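Long-range contact in ribokinase (Cryptococcus neoformans var. grubii serotype A, PDB 6XK2), which probably catalyses the magnesium- and ATP-dependent phosphorylation of D-ribose at O-5, feeding ribose 5-phosphate into nucleotide synthesis and the pentose phosphate pathway: residues A[56-61]-A[284-289]. Sequence-based numbering, arbitrary orientation.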
# COMPACT_ATOMS: atom_id res chain seq x y z
N ALA A 56 -0.14 -11.80 21.36
CA ALA A 56 -0.57 -11.39 22.70
C ALA A 56 -2.08 -11.48 22.83
O ALA A 56 -2.60 -11.93 23.86
CB ALA A 56 -0.11 -9.96 22.98
N PHE A 57 -2.80 -11.05 21.78
CA PHE A 57 -4.25 -11.10 21.76
C PHE A 57 -4.76 -12.52 21.94
O PHE A 57 -5.68 -12.77 22.73
CB PHE A 57 -4.74 -10.51 20.43
CG PHE A 57 -6.20 -10.25 20.35
CD1 PHE A 57 -6.71 -8.99 20.62
CD2 PHE A 57 -7.07 -11.25 19.96
CE1 PHE A 57 -8.08 -8.73 20.53
CE2 PHE A 57 -8.44 -11.00 19.88
CZ PHE A 57 -8.94 -9.74 20.17
N ALA A 58 -4.16 -13.47 21.22
CA ALA A 58 -4.61 -14.85 21.31
C ALA A 58 -4.33 -15.44 22.70
O ALA A 58 -5.15 -16.21 23.23
CB ALA A 58 -3.96 -15.69 20.21
N VAL A 59 -3.18 -15.10 23.31
CA VAL A 59 -2.92 -15.51 24.70
C VAL A 59 -4.05 -15.05 25.61
O VAL A 59 -4.61 -15.83 26.38
CB VAL A 59 -1.56 -14.97 25.20
CG1 VAL A 59 -1.39 -15.32 26.67
CG2 VAL A 59 -0.38 -15.51 24.40
N ALA A 60 -4.41 -13.77 25.52
CA ALA A 60 -5.49 -13.24 26.35
C ALA A 60 -6.81 -13.94 26.07
O ALA A 60 -7.55 -14.28 27.00
CB ALA A 60 -5.63 -11.73 26.16
N ARG A 61 -7.13 -14.15 24.78
CA ARG A 61 -8.36 -14.87 24.42
C ARG A 61 -8.36 -16.28 24.99
O ARG A 61 -9.41 -16.78 25.42
CB ARG A 61 -8.50 -14.94 22.88
CG ARG A 61 -9.13 -13.72 22.22
CD ARG A 61 -10.60 -13.74 22.41
NE ARG A 61 -11.26 -12.79 21.54
CZ ARG A 61 -11.71 -11.60 21.93
NH1 ARG A 61 -11.57 -11.21 23.20
NH2 ARG A 61 -12.30 -10.80 21.05
N ALA A 284 0.28 -19.61 17.88
CA ALA A 284 1.36 -19.28 18.80
C ALA A 284 0.81 -18.82 20.15
O ALA A 284 1.24 -19.30 21.21
CB ALA A 284 2.25 -18.20 18.19
N GLY A 285 -0.17 -17.91 20.14
CA GLY A 285 -0.72 -17.41 21.38
C GLY A 285 -1.43 -18.49 22.17
O GLY A 285 -1.25 -18.61 23.39
N TYR A 286 -2.24 -19.31 21.49
CA TYR A 286 -2.91 -20.40 22.19
C TYR A 286 -1.92 -21.40 22.73
O TYR A 286 -2.14 -21.98 23.80
CB TYR A 286 -3.93 -21.09 21.27
CG TYR A 286 -5.34 -20.67 21.61
CD1 TYR A 286 -6.10 -21.40 22.50
CD2 TYR A 286 -5.89 -19.52 21.06
CE1 TYR A 286 -7.38 -21.02 22.83
CE2 TYR A 286 -7.17 -19.13 21.38
CZ TYR A 286 -7.91 -19.88 22.27
OH TYR A 286 -9.19 -19.50 22.61
N PHE A 287 -0.81 -21.61 22.01
CA PHE A 287 0.19 -22.56 22.48
C PHE A 287 0.83 -22.08 23.78
O PHE A 287 0.92 -22.84 24.76
CB PHE A 287 1.25 -22.78 21.40
CG PHE A 287 2.29 -23.77 21.81
CD1 PHE A 287 1.98 -25.12 21.89
CD2 PHE A 287 3.58 -23.35 22.16
CE1 PHE A 287 2.94 -26.05 22.30
CE2 PHE A 287 4.54 -24.27 22.55
CZ PHE A 287 4.23 -25.62 22.62
N VAL A 288 1.29 -20.83 23.81
CA VAL A 288 1.87 -20.28 25.03
C VAL A 288 0.87 -20.32 26.17
O VAL A 288 1.22 -20.65 27.31
CB VAL A 288 2.38 -18.85 24.77
CG1 VAL A 288 2.77 -18.17 26.07
CG2 VAL A 288 3.57 -18.91 23.82
N ALA A 289 -0.39 -20.00 25.91
CA ALA A 289 -1.36 -20.05 26.99
C ALA A 289 -1.55 -21.47 27.48
O ALA A 289 -1.74 -21.70 28.68
CB ALA A 289 -2.69 -19.42 26.57
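Gly285 meets Ala58 and Val59 with bare backbone, a worked example of how small residues let two helices come close. Ala58 CB rests 3.9 Å from Gly285 CA, and the register pair, Val59 and Gly285, has CA atoms 4.4 Å apart. The axes of the two short segments approach to 7.1 Å and cross at -47°. The backbone of Gly285 itself forms the surface that the partner helix meets. Val59 sets CG2, anti to the carbonyl carbon, against it, 3.6 Å from Gly285 CA and 3.4 Å from Gly285 O, while that oxygen accepts the helical hydrogen bond from Ala289 N.

Tyr286 starts out away from the partner helix, but its ring swings back alongside it. Ala58 O approaches the ring obliquely, 4.0 Å from Tyr286 CE2, and the hydroxyl lies near the carbonyl of Arg61 but is hydrogen-bonded to Pro322 O. Arg61 NE bonds to Val321 O, so Tyr286 OH and Arg61 NE use carbonyls of consecutive residues. In this PfkB-family alpha/beta fold, helices 51-61 and 279-292 pack on the large sheet, through Val59 on Val66 of strand 66-72 and Val288 on Cys15 of strand 15-18; near their starts lie Asn54, predicted to bind substrate, and Asp281, the predicted proton acceptor.

Further along, Val288 offers its CB to Val59 CG2 at 4.3 Å. Ala289 points its CB at the partner helix, 4.3 Å from Val59 CG1, the methyl that chi1 of 175° places opposite the backbone N. The same CB also touches Ala62, just past the end of helix 51-61.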